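Local structure of transcriptional regulator, TetR family (Vibrio parahaemolyticus, 3HE0) at residues S72-G77 with K129-V134; A19-I24 with E60-N65; G145-L150 with A188-I193; N94-A99 with A165-H170. The protein probably binds regulatory DNA as a dimeric TetR-family transcription factor. One frame throughout, in Å; residues are numbered along the deposited sequence.

Contact 1 of 4, residues S72-G77 with K129-V134; sequences SAVQAG and KMFAQV
Gln-75 reaches with its amide into the turn that joins helix 117-129 to helix 132-143, and the amide N and O take different partners. On one side NE2 donates to Met-130 O at 3.2 Å. This bond is nearly straight, with an N-H...O angle of 160°; it reaches the oxygen in the carbonyl plane and lies close to the plane of the glutamine amide. NE2 is also bonded to Ala-71 O, one turn back in helix 55-74. On the other side OE1 faces the opening turn of helix 132-143, 2.9 Å from Gln-133 N and 3.4 Å from Val-134 N. Both bonds are weak because their N-H groups point off line. With CG beside the backbone N (chi1 -65°) and the chain extended beyond it, the amide spans the gap, and partners on both its N and its O fix its rotation. Gln-133 crosses Gln-75 at a slant, the amide planes 55° apart, its CB 3.3 Å from Gln-75 OE1 while its NE2 turns away to Asp-80. Beside this polar centre, Val-74 CG2 meets the edge of the Phe-131 ring 4.2 Å from CE1, and Phe-131 also packs on Ala-71. The contact thus ties the end of helix 55-74, which in the all-helical TetR fold leads from the DNA-binding domain into the C-terminal domain, to the break between two helices of that second domain.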
loop_
_atom_site.group_PDB
_atom_site.type_symbol
_atom_site.label_atom_id
_atom_site.label_comp_id
_atom_site.label_asym_id
_atom_site.label_seq_id
_atom_site.Cartn_x
_atom_site.Cartn_y
_atom_site.Cartn_z
ATOM N N SER A 72 -2.709 -16.470 7.890
ATOM C CA SER A 72 -2.029 -17.752 7.920
ATOM C C SER A 72 -0.805 -17.793 6.994
ATOM O O SER A 72 0.168 -18.474 7.314
ATOM C CB SER A 72 -2.974 -18.934 7.655
ATOM O OG SER A 72 -4.065 -18.526 6.867
ATOM N N ALA A 73 -0.823 -17.098 5.860
ATOM C CA ALA A 73 0.379 -17.064 5.047
ATOM C C ALA A 73 1.531 -16.334 5.852
ATOM O O ALA A 73 2.642 -16.853 6.031
ATOM C CB ALA A 73 0.091 -16.387 3.742
ATOM N N VAL A 74 1.214 -15.164 6.387
ATOM C CA VAL A 74 2.169 -14.384 7.147
ATOM C C VAL A 74 2.765 -15.191 8.298
ATOM O O VAL A 74 3.941 -15.084 8.598
ATOM C CB VAL A 74 1.525 -13.134 7.720
ATOM C CG1 VAL A 74 2.489 -12.450 8.719
ATOM C CG2 VAL A 74 1.135 -12.194 6.587
ATOM N N GLN A 75 1.950 -16.012 8.935
ATOM C CA GLN A 75 2.397 -16.721 10.125
ATOM C C GLN A 75 2.882 -18.146 9.872
ATOM O O GLN A 75 3.198 -18.857 10.824
ATOM C CB GLN A 75 1.299 -16.631 11.181
ATOM C CG GLN A 75 1.114 -15.145 11.619
ATOM C CD GLN A 75 -0.198 -14.880 12.353
ATOM O OE1 GLN A 75 -0.212 -14.365 13.479
ATOM N NE2 GLN A 75 -1.299 -15.240 11.721
ATOM N N ALA A 76 3.008 -18.538 8.601
ATOM C CA ALA A 76 3.336 -19.915 8.256
ATOM C C ALA A 76 4.757 -20.236 8.696
ATOM O O ALA A 76 5.677 -19.456 8.468
ATOM C CB ALA A 76 3.159 -20.159 6.742
ATOM N N GLY A 77 4.918 -21.367 9.365
ATOM C CA GLY A 77 6.210 -21.799 9.844
ATOM C C GLY A 77 6.694 -21.120 11.104
ATOM O O GLY A 77 7.794 -21.394 11.563
ATOM N N LYS A 129 -7.689 -9.711 15.250
ATOM C CA LYS A 129 -7.677 -11.001 15.947
ATOM C C LYS A 129 -6.929 -12.138 15.213
ATOM O O LYS A 129 -6.353 -13.021 15.852
ATOM C CB LYS A 129 -9.115 -11.441 16.247
ATOM C CG LYS A 129 -9.809 -10.539 17.254
ATOM C CD LYS A 129 -11.222 -10.995 17.588
ATOM C CE LYS A 129 -11.862 -10.031 18.588
ATOM N NZ LYS A 129 -12.988 -10.643 19.340
HETATM N N MSE A 130 -6.914 -12.104 13.883
HETATM C CA MSE A 130 -6.258 -13.149 13.086
HETATM C C MSE A 130 -4.719 -13.146 13.129
HETATM O O MSE A 130 -4.103 -14.121 12.741
HETATM C CB MSE A 130 -6.708 -13.040 11.632
HETATM C CG MSE A 130 -8.203 -13.096 11.432
HETATM SE SE MSE A 130 -8.777 -12.652 9.613
HETATM C CE MSE A 130 -10.724 -12.634 9.885
ATOM N N PHE A 131 -4.096 -12.066 13.588
ATOM C CA PHE A 131 -2.623 -11.958 13.595
ATOM C C PHE A 131 -2.036 -12.172 14.993
ATOM O O PHE A 131 -1.171 -11.423 15.440
ATOM C CB PHE A 131 -2.199 -10.598 13.006
ATOM C CG PHE A 131 -2.502 -10.474 11.550
ATOM C CD1 PHE A 131 -1.609 -10.937 10.603
ATOM C CD2 PHE A 131 -3.713 -9.964 11.120
ATOM C CE1 PHE A 131 -1.908 -10.878 9.235
ATOM C CE2 PHE A 131 -4.024 -9.900 9.745
ATOM C CZ PHE A 131 -3.106 -10.354 8.811
ATOM N N ALA A 132 -2.514 -13.214 15.679
ATOM C CA ALA A 132 -2.165 -13.433 17.081
ATOM C C ALA A 132 -0.667 -13.646 17.300
ATOM O O ALA A 132 -0.110 -13.160 18.291
ATOM C CB ALA A 132 -2.996 -14.618 17.682
ATOM N N GLN A 133 -0.004 -14.350 16.379
ATOM C CA GLN A 133 1.443 -14.532 16.494
ATOM C C GLN A 133 2.232 -13.244 16.208
ATOM O O GLN A 133 3.320 -13.077 16.738
ATOM C CB GLN A 133 1.943 -15.704 15.641
ATOM C CG GLN A 133 1.588 -17.087 16.215
ATOM C CD GLN A 133 2.326 -18.201 15.496
ATOM O OE1 GLN A 133 2.221 -18.342 14.275
ATOM N NE2 GLN A 133 3.087 -18.991 16.244
ATOM N N VAL A 134 1.686 -12.302 15.440
ATOM C CA VAL A 134 2.419 -11.022 15.220
ATOM C C VAL A 134 2.394 -10.233 16.532
ATOM O O VAL A 134 3.402 -9.668 16.982
ATOM C CB VAL A 134 1.810 -10.174 14.077
ATOM C CG1 VAL A 134 2.544 -8.832 13.925
ATOM C CG2 VAL A 134 1.852 -10.955 12.780
#

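Contact 2 of 4, residues A19-I24 with E60-N65; sequences AAEQLI and EEVRLN
Val-62 packs against Ala-20, Glu-21 and Ile-24 inside the TetR-type DNA-binding domain, where helix 13-27 backs a predicted helix-turn-helix and helix 55-74 runs across it. The two short helical segments are almost perpendicular, at 89°, with axes 10.3 Å apart at their closest. Val-62 is the residue of 60-65 that touches all three, and its CA is nearest that of Glu-21. From CB outward, Val-62 first comes within 4.2 Å of Ile-24 CD1. Its CG1 branch, anti to the backbone N, approaches the same CD1 to 3.6 Å, and the valine and isoleucine reach toward each other tip to tip. CG1 also lies 3.8 Å from Glu-21 CG, the aliphatic part of a side chain that slides past the valine in the opposite direction. The glutamate chain continues extended beyond CG to Asn-65; the two side chains cross at about a right angle, yet their carboxylate and amide planes are nearly coplanar (16°). The modelled approach of these polar groups is too tight to be trusted; the surer partner is Arg-69, which makes a salt bridge with Glu-21 OE1 from one turn further along helix 55-74. Ala-20 also touches Leu-37 of helix 34-41, and Val-62 touches Leu-17 of helix 13-27. The second branch of the valine, CG2, rests against the methyl of Ala-20, with 3.8 Å between CG2 and Ala-20 CB.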
loop_
_atom_site.group_PDB
_atom_site.type_symbol
_atom_site.label_atom_id
_atom_site.label_comp_id
_atom_site.label_asym_id
_atom_site.label_seq_id
_atom_site.Cartn_x
_atom_site.Cartn_y
_atom_site.Cartn_z
ATOM N N ALA A 19 -14.006 -18.505 -6.450
ATOM C CA ALA A 19 -14.382 -17.869 -7.737
ATOM C C ALA A 19 -14.479 -16.358 -7.567
ATOM O O ALA A 19 -13.947 -15.593 -8.379
ATOM C CB ALA A 19 -15.700 -18.419 -8.258
ATOM N N ALA A 20 -15.131 -15.940 -6.480
ATOM C CA ALA A 20 -15.369 -14.528 -6.220
ATOM C C ALA A 20 -14.059 -13.800 -6.106
ATOM O O ALA A 20 -13.863 -12.765 -6.723
ATOM C CB ALA A 20 -16.158 -14.340 -4.931
ATOM N N GLU A 21 -13.183 -14.334 -5.269
ATOM C CA GLU A 21 -11.847 -13.749 -5.066
ATOM C C GLU A 21 -11.049 -13.660 -6.356
ATOM O O GLU A 21 -10.403 -12.650 -6.609
ATOM C CB GLU A 21 -11.080 -14.517 -3.975
ATOM C CG GLU A 21 -11.650 -14.176 -2.630
ATOM C CD GLU A 21 -11.271 -15.140 -1.533
ATOM O OE1 GLU A 21 -10.417 -16.014 -1.772
ATOM O OE2 GLU A 21 -11.838 -15.012 -0.431
ATOM N N GLN A 22 -11.129 -14.690 -7.193
ATOM C CA GLN A 22 -10.456 -14.649 -8.497
ATOM C C GLN A 22 -10.974 -13.483 -9.351
ATOM O O GLN A 22 -10.175 -12.721 -9.930
ATOM C CB GLN A 22 -10.599 -15.987 -9.242
ATOM C CG GLN A 22 -9.872 -16.019 -10.561
ATOM C CD GLN A 22 -8.376 -15.881 -10.413
ATOM O OE1 GLN A 22 -7.778 -16.384 -9.450
ATOM N NE2 GLN A 22 -7.758 -15.181 -11.353
ATOM N N LEU A 23 -12.297 -13.341 -9.416
ATOM C CA LEU A 23 -12.927 -12.279 -10.212
ATOM C C LEU A 23 -12.591 -10.888 -9.655
ATOM O O LEU A 23 -12.317 -9.954 -10.421
ATOM C CB LEU A 23 -14.453 -12.473 -10.294
ATOM C CG LEU A 23 -15.005 -13.599 -11.187
ATOM C CD1 LEU A 23 -16.539 -13.583 -11.259
ATOM C CD2 LEU A 23 -14.436 -13.571 -12.602
ATOM N N ILE A 24 -12.591 -10.762 -8.327
ATOM C CA ILE A 24 -12.233 -9.502 -7.677
ATOM C C ILE A 24 -10.745 -9.191 -7.886
ATOM O O ILE A 24 -10.385 -8.054 -8.216
ATOM C CB ILE A 24 -12.579 -9.527 -6.174
ATOM C CG1 ILE A 24 -14.101 -9.559 -5.990
ATOM C CG2 ILE A 24 -11.990 -8.312 -5.438
ATOM C CD1 ILE A 24 -14.529 -10.039 -4.629
ATOM N N GLU A 60 -18.268 -8.735 1.900
ATOM C CA GLU A 60 -17.731 -8.715 3.261
ATOM C C GLU A 60 -17.063 -10.028 3.609
ATOM O O GLU A 60 -16.041 -10.053 4.311
ATOM C CB GLU A 60 -18.841 -8.412 4.277
ATOM C CG GLU A 60 -18.348 -8.297 5.718
ATOM C CD GLU A 60 -17.274 -7.176 5.924
ATOM O OE1 GLU A 60 -17.236 -6.159 5.158
ATOM O OE2 GLU A 60 -16.446 -7.341 6.859
ATOM N N GLU A 61 -17.653 -11.119 3.130
ATOM C CA GLU A 61 -17.133 -12.444 3.415
ATOM C C GLU A 61 -15.863 -12.623 2.636
ATOM O O GLU A 61 -14.959 -13.297 3.090
ATOM C CB GLU A 61 -18.130 -13.547 3.015
ATOM C CG GLU A 61 -19.378 -13.576 3.853
ATOM C CD GLU A 61 -19.030 -13.710 5.324
ATOM O OE1 GLU A 61 -18.240 -14.628 5.656
ATOM O OE2 GLU A 61 -19.484 -12.868 6.144
ATOM N N VAL A 62 -15.794 -12.040 1.456
ATOM C CA VAL A 62 -14.548 -12.062 0.700
ATOM C C VAL A 62 -13.426 -11.345 1.500
ATOM O O VAL A 62 -12.371 -11.918 1.750
ATOM C CB VAL A 62 -14.737 -11.480 -0.738
ATOM C CG1 VAL A 62 -13.410 -11.056 -1.344
ATOM C CG2 VAL A 62 -15.428 -12.514 -1.634
ATOM N N ARG A 63 -13.686 -10.123 1.951
ATOM C CA ARG A 63 -12.659 -9.385 2.733
ATOM C C ARG A 63 -12.187 -10.217 3.904
ATOM O O ARG A 63 -10.980 -10.313 4.152
ATOM C CB ARG A 63 -13.167 -8.047 3.254
ATOM C CG ARG A 63 -13.559 -7.066 2.158
ATOM C CD ARG A 63 -14.135 -5.769 2.736
ATOM N NE ARG A 63 -14.821 -5.016 1.682
ATOM C CZ ARG A 63 -16.147 -4.950 1.508
ATOM N NH1 ARG A 63 -17.009 -5.544 2.350
ATOM N NH2 ARG A 63 -16.623 -4.256 0.478
ATOM N N LEU A 64 -13.128 -10.833 4.626
ATOM C CA LEU A 64 -12.740 -11.553 5.846
ATOM C C LEU A 64 -11.951 -12.776 5.481
ATOM O O LEU A 64 -10.996 -13.135 6.195
ATOM C CB LEU A 64 -13.944 -11.948 6.713
ATOM C CG LEU A 64 -14.675 -10.751 7.339
ATOM C CD1 LEU A 64 -15.950 -11.159 8.086
ATOM C CD2 LEU A 64 -13.704 -9.927 8.222
ATOM N N ASN A 65 -12.338 -13.423 4.376
ATOM C CA ASN A 65 -11.665 -14.638 3.970
ATOM C C ASN A 65 -10.217 -14.332 3.481
ATOM O O ASN A 65 -9.264 -15.077 3.818
ATOM C CB ASN A 65 -12.474 -15.384 2.877
ATOM C CG ASN A 65 -11.750 -16.625 2.357
ATOM O OD1 ASN A 65 -11.571 -17.589 3.084
ATOM N ND2 ASN A 65 -11.352 -16.607 1.107
#

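Contact 3 of 4, residues G145-L150 with A188-I193; sequences GVFKPL and ASWDAI
Lys-148 binds the C-terminal part of helix 179-193 twice, once through its backbone and once through its side chain. Its N donates to Ile-193 O at 2.8 Å along a nearly straight path, the N-H...O angle being 164°. Its NZ, brought round by a bend at the last torsion (chi4 58°), lies 2.7 Å from Ala-192 O and meets that oxygen from above the carbonyl plane. Further partners of NZ are Ile-194 O and, as a salt bridge, Asp-191 of the second subunit; the reciprocal bridge joins Asp-191 of this chain to Lys-148 of the second subunit. One ammonium group therefore gathers carbonyls at a helix end and an anion across the dimer interface. Besides the Lys-148 N-H bond, Ile-193 O takes a CA-H...O contact from Phe-147 CA at 3.3 Å. The aromatic interaction is an offset edge-to-face pair: the Phe-147 edge points at the face of the Trp-190 six-membered ring, CE1 being 3.6 Å from Trp-190 CZ3 and the planes 75° apart. Apolar packing completes it, for Ile-193 lies alongside Phe-147, pointing the same way, with Ile-193 CD1 3.6 Å from Phe-147 CE1. Trp-190 in turn takes a cation-pi contact from Lys-85 and a ring edge-to-face contact with Tyr-88, both on helix 84-97. The loop between helices 132-143 and 152-158 is thereby fastened to helix 179-193, with Phe-138 and Leu-155 of those flanking helices packing on Ile-193.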
loop_
_atom_site.group_PDB
_atom_site.type_symbol
_atom_site.label_atom_id
_atom_site.label_comp_id
_atom_site.label_asym_id
_atom_site.label_seq_id
_atom_site.Cartn_x
_atom_site.Cartn_y
_atom_site.Cartn_z
ATOM N N GLY A 145 12.315 -6.018 26.695
ATOM C CA GLY A 145 13.124 -4.814 26.576
ATOM C C GLY A 145 13.876 -4.709 25.257
ATOM O O GLY A 145 14.787 -3.886 25.123
ATOM N N VAL A 146 13.484 -5.521 24.273
ATOM C CA VAL A 146 14.154 -5.560 22.981
ATOM C C VAL A 146 13.581 -4.526 22.049
ATOM O O VAL A 146 14.324 -3.767 21.422
ATOM C CB VAL A 146 14.049 -6.965 22.371
ATOM C CG1 VAL A 146 14.422 -6.954 20.886
ATOM C CG2 VAL A 146 14.935 -7.909 23.171
ATOM N N PHE A 147 12.255 -4.459 22.003
ATOM C CA PHE A 147 11.539 -3.529 21.116
ATOM C C PHE A 147 11.194 -2.198 21.776
ATOM O O PHE A 147 11.018 -2.116 22.984
ATOM C CB PHE A 147 10.244 -4.164 20.606
ATOM C CG PHE A 147 10.451 -5.343 19.703
ATOM C CD1 PHE A 147 11.555 -5.424 18.858
ATOM C CD2 PHE A 147 9.499 -6.336 19.628
ATOM C CE1 PHE A 147 11.731 -6.515 17.995
ATOM C CE2 PHE A 147 9.669 -7.421 18.765
ATOM C CZ PHE A 147 10.800 -7.513 17.955
ATOM N N LYS A 148 11.134 -1.151 20.953
ATOM C CA LYS A 148 10.618 0.143 21.367
ATOM C C LYS A 148 9.174 0.022 21.890
ATOM O O LYS A 148 8.340 -0.747 21.350
ATOM C CB LYS A 148 10.616 1.132 20.182
ATOM C CG LYS A 148 11.979 1.419 19.474
ATOM C CD LYS A 148 11.889 2.708 18.589
ATOM C CE LYS A 148 13.195 3.098 17.881
ATOM N NZ LYS A 148 13.771 2.044 16.975
ATOM N N PRO A 149 8.862 0.801 22.932
ATOM C CA PRO A 149 7.582 0.663 23.599
ATOM C C PRO A 149 6.438 1.343 22.855
ATOM O O PRO A 149 5.855 2.275 23.353
ATOM C CB PRO A 149 7.844 1.314 24.970
ATOM C CG PRO A 149 8.883 2.370 24.672
ATOM C CD PRO A 149 9.791 1.662 23.688
ATOM N N LEU A 150 6.104 0.869 21.665
ATOM C CA LEU A 150 5.112 1.555 20.858
ATOM C C LEU A 150 3.980 0.582 20.693
ATOM O O LEU A 150 4.189 -0.627 20.825
ATOM C CB LEU A 150 5.728 1.970 19.502
ATOM C CG LEU A 150 6.919 2.947 19.576
ATOM C CD1 LEU A 150 7.515 3.229 18.184
ATOM C CD2 LEU A 150 6.549 4.286 20.264
ATOM N N ALA A 188 17.567 -3.791 8.432
ATOM C CA ALA A 188 17.279 -2.372 8.564
ATOM C C ALA A 188 15.896 -2.151 9.193
ATOM O O ALA A 188 15.709 -1.249 10.032
ATOM C CB ALA A 188 17.391 -1.648 7.216
ATOM N N SER A 189 14.932 -2.966 8.774
ATOM C CA SER A 189 13.582 -2.892 9.321
ATOM C C SER A 189 13.563 -3.308 10.798
ATOM O O SER A 189 12.835 -2.720 11.585
ATOM C CB SER A 189 12.580 -3.682 8.457
ATOM O OG SER A 189 12.836 -5.065 8.428
ATOM N N TRP A 190 14.373 -4.290 11.180
ATOM C CA TRP A 190 14.555 -4.672 12.579
ATOM C C TRP A 190 15.081 -3.461 13.378
ATOM O O TRP A 190 14.599 -3.200 14.480
ATOM C CB TRP A 190 15.540 -5.826 12.643
ATOM C CG TRP A 190 15.873 -6.359 13.953
ATOM C CD1 TRP A 190 17.044 -6.164 14.627
ATOM C CD2 TRP A 190 15.094 -7.266 14.758
ATOM N NE1 TRP A 190 17.038 -6.869 15.793
ATOM C CE2 TRP A 190 15.846 -7.540 15.910
ATOM C CE3 TRP A 190 13.836 -7.837 14.622
ATOM C CZ2 TRP A 190 15.392 -8.386 16.926
ATOM C CZ3 TRP A 190 13.365 -8.681 15.636
ATOM C CH2 TRP A 190 14.148 -8.949 16.765
ATOM N N ASP A 191 16.007 -2.694 12.793
ATOM C CA ASP A 191 16.496 -1.470 13.428
ATOM C C ASP A 191 15.365 -0.502 13.766
ATOM O O ASP A 191 15.449 0.233 14.763
ATOM C CB ASP A 191 17.488 -0.733 12.537
ATOM C CG ASP A 191 18.881 -1.341 12.566
ATOM O OD1 ASP A 191 19.138 -2.123 13.508
ATOM O OD2 ASP A 191 19.709 -1.011 11.660
ATOM N N ALA A 192 14.336 -0.460 12.924
ATOM C CA ALA A 192 13.222 0.457 13.146
ATOM C C ALA A 192 12.511 0.107 14.456
ATOM O O ALA A 192 12.108 0.977 15.163
ATOM C CB ALA A 192 12.230 0.436 11.963
ATOM N N ILE A 193 12.406 -1.170 14.784
ATOM C CA ILE A 193 11.581 -1.591 15.917
ATOM C C ILE A 193 12.359 -1.896 17.194
ATOM O O ILE A 193 11.767 -1.903 18.287
ATOM C CB ILE A 193 10.606 -2.738 15.545
ATOM C CG1 ILE A 193 11.372 -3.972 15.103
ATOM C CG2 ILE A 193 9.568 -2.219 14.491
ATOM C CD1 ILE A 193 10.472 -5.258 14.895
#

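Contact 4 of 4, residues N94-A99 with A165-H170; sequences NIWNLA and ALARKH
Leu-166 O is held by two donors, His-170 N at 2.7 Å and, weakly, Tyr-175 OH; the first bond joins two residues of helix 160-171 that Trp-96 touches. Across the contact itself there is no hydrogen bond, and the evidence is packing, centred on the indole. Trp-96 has CG anti to its own N (chi1 -180°), which carries the six-membered ring over toward the facing helix. There the far side of that ring meets three residues in succession. Leu-166 CB sits at its edge, in plane, 3.9 Å from CZ3. Ala-167 comes next, with its N 3.7 Å from CZ3 and its methyl CB 3.9 Å from CE3. Last, CH2 approaches His-170 CB to 3.7 Å, while CZ2 stands over one face of the imidazole, displaced toward the rim. The two ring planes are 37° apart and their centroids 5.1 Å, an oblique pairing. The imidazole keeps a weak bond from its NE2 to Gln-176. A second, smaller patch lies just past helix 84-97, where Ala-99 CB meets Ala-167 CB at 3.6 Å. The backbones are closest at Trp-96 and Ala-167, whose CA atoms are 5.2 Å apart, an approach that the small side chain of Ala-167 permits. The contact joins the end of helix 84-97 to helix 160-171 in the C-terminal domain. Helix 179-193 flanks it, with Leu-182 on Trp-96 and Ala-185 on Leu-166, while the second subunit packs against Leu-166 through its Gly-157.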
loop_
_atom_site.group_PDB
_atom_site.type_symbol
_atom_site.label_atom_id
_atom_site.label_comp_id
_atom_site.label_asym_id
_atom_site.label_seq_id
_atom_site.Cartn_x
_atom_site.Cartn_y
_atom_site.Cartn_z
ATOM N N ASN A 94 7.846 -14.419 4.625
ATOM C CA ASN A 94 6.505 -14.808 4.167
ATOM C C ASN A 94 5.807 -13.606 3.508
ATOM O O ASN A 94 5.103 -13.745 2.500
ATOM C CB ASN A 94 5.634 -15.338 5.327
ATOM C CG ASN A 94 6.102 -16.692 5.861
ATOM O OD1 ASN A 94 6.760 -17.435 5.164
ATOM N ND2 ASN A 94 5.750 -17.008 7.117
ATOM N N ILE A 95 5.968 -12.423 4.087
ATOM C CA ILE A 95 5.306 -11.255 3.509
ATOM C C ILE A 95 5.896 -11.009 2.125
ATOM O O ILE A 95 5.167 -10.751 1.193
ATOM C CB ILE A 95 5.398 -9.980 4.399
ATOM C CG1 ILE A 95 4.535 -10.131 5.647
ATOM C CG2 ILE A 95 4.941 -8.705 3.611
ATOM C CD1 ILE A 95 4.907 -9.120 6.776
ATOM N N TRP A 96 7.214 -11.111 2.003
ATOM C CA TRP A 96 7.892 -10.850 0.743
ATOM C C TRP A 96 7.376 -11.790 -0.341
ATOM O O TRP A 96 7.145 -11.389 -1.475
ATOM C CB TRP A 96 9.398 -11.062 0.932
ATOM C CG TRP A 96 10.234 -10.838 -0.255
ATOM C CD1 TRP A 96 10.682 -11.766 -1.111
ATOM C CD2 TRP A 96 10.760 -9.594 -0.694
ATOM N NE1 TRP A 96 11.450 -11.185 -2.090
ATOM C CE2 TRP A 96 11.519 -9.844 -1.844
ATOM C CE3 TRP A 96 10.674 -8.293 -0.214
ATOM C CZ2 TRP A 96 12.161 -8.845 -2.544
ATOM C CZ3 TRP A 96 11.313 -7.296 -0.906
ATOM C CH2 TRP A 96 12.060 -7.575 -2.058
ATOM N N ASN A 97 7.211 -13.049 0.031
ATOM C CA ASN A 97 6.727 -14.051 -0.897
ATOM C C ASN A 97 5.247 -13.991 -1.211
ATOM O O ASN A 97 4.817 -14.649 -2.102
ATOM C CB ASN A 97 7.150 -15.453 -0.439
ATOM C CG ASN A 97 8.649 -15.648 -0.549
ATOM O OD1 ASN A 97 9.319 -16.022 0.412
ATOM N ND2 ASN A 97 9.192 -15.324 -1.711
ATOM N N LEU A 98 4.469 -13.179 -0.523
ATOM C CA LEU A 98 3.088 -12.970 -0.941
ATOM C C LEU A 98 2.983 -12.026 -2.136
ATOM O O LEU A 98 1.916 -11.961 -2.757
ATOM C CB LEU A 98 2.255 -12.389 0.193
ATOM C CG LEU A 98 1.726 -13.444 1.150
ATOM C CD1 LEU A 98 1.147 -12.778 2.365
ATOM C CD2 LEU A 98 0.674 -14.259 0.440
ATOM N N ALA A 99 4.041 -11.268 -2.428
ATOM C CA ALA A 99 3.936 -10.229 -3.436
ATOM C C ALA A 99 3.609 -10.871 -4.780
ATOM O O ALA A 99 4.171 -11.909 -5.126
ATOM C CB ALA A 99 5.232 -9.414 -3.536
ATOM N N ALA A 165 5.578 -2.850 0.962
ATOM C CA ALA A 165 5.892 -1.840 -0.024
ATOM C C ALA A 165 7.111 -2.207 -0.829
ATOM O O ALA A 165 7.126 -2.026 -2.037
ATOM C CB ALA A 165 6.073 -0.472 0.648
ATOM N N LEU A 166 8.133 -2.720 -0.164
ATOM C CA LEU A 166 9.335 -3.161 -0.864
ATOM C C LEU A 166 9.007 -4.317 -1.819
ATOM O O LEU A 166 9.447 -4.349 -2.981
ATOM C CB LEU A 166 10.407 -3.625 0.135
ATOM C CG LEU A 166 11.312 -2.602 0.811
ATOM C CD1 LEU A 166 12.216 -3.348 1.740
ATOM C CD2 LEU A 166 12.112 -1.862 -0.189
ATOM N N ALA A 167 8.260 -5.286 -1.296
ATOM C CA ALA A 167 7.858 -6.442 -2.078
ATOM C C ALA A 167 7.090 -5.982 -3.305
ATOM O O ALA A 167 7.422 -6.355 -4.422
ATOM C CB ALA A 167 7.017 -7.379 -1.229
ATOM N N ARG A 168 6.083 -5.144 -3.081
ATOM C CA ARG A 168 5.220 -4.619 -4.145
ATOM C C ARG A 168 6.071 -3.955 -5.214
ATOM O O ARG A 168 5.997 -4.298 -6.375
ATOM C CB ARG A 168 4.237 -3.611 -3.545
ATOM C CG ARG A 168 2.875 -3.438 -4.223
ATOM C CD ARG A 168 1.897 -2.722 -3.228
ATOM N NE ARG A 168 2.513 -1.519 -2.626
ATOM C CZ ARG A 168 2.420 -1.116 -1.342
ATOM N NH1 ARG A 168 1.712 -1.791 -0.427
ATOM N NH2 ARG A 168 3.065 -0.008 -0.953
ATOM N N LYS A 169 6.919 -3.027 -4.799
ATOM C CA LYS A 169 7.788 -2.321 -5.736
ATOM C C LYS A 169 8.865 -3.212 -6.379
ATOM O O LYS A 169 9.330 -2.903 -7.481
ATOM C CB LYS A 169 8.412 -1.087 -5.061
ATOM C CG LYS A 169 7.410 0.072 -4.851
ATOM C CD LYS A 169 8.090 1.450 -4.739
ATOM C CE LYS A 169 7.076 2.602 -4.737
ATOM N NZ LYS A 169 6.418 2.781 -6.075
ATOM N N HIS A 170 9.257 -4.306 -5.715
ATOM C CA HIS A 170 10.171 -5.295 -6.333
ATOM C C HIS A 170 9.457 -6.098 -7.412
ATOM O O HIS A 170 9.945 -6.183 -8.538
ATOM C CB HIS A 170 10.785 -6.271 -5.308
ATOM C CG HIS A 170 11.662 -7.326 -5.927
ATOM N ND1 HIS A 170 11.220 -8.607 -6.191
ATOM C CD2 HIS A 170 12.951 -7.283 -6.342
ATOM C CE1 HIS A 170 12.200 -9.307 -6.735
ATOM N NE2 HIS A 170 13.257 -8.525 -6.846
#

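Overall arrangement
Contact 2 closes first along the chain, within the DNA-binding domain, and contact 1 follows with its centre about 19 Å away on the same helix 55-74; they touch where Met-130 packs on Leu-64. Contacts 1 and 4 alternate along the chain, as do contacts 4 and 3. Asn-94 ND2 links 1 and 4 through probable hydrogen bonds to Val-74 O (3.0 Å) and Ala-76 O (2.8 Å). Contacts 3 and 4, centres about 21 Å apart, both reach the second subunit. Contacts 2 and 3 are about 34 Å apart, centre to centre. Because contacts 1 and 2 share helix 55-74, that helix connects the probable DNA-reading end to the dimer-forming, all-helical body.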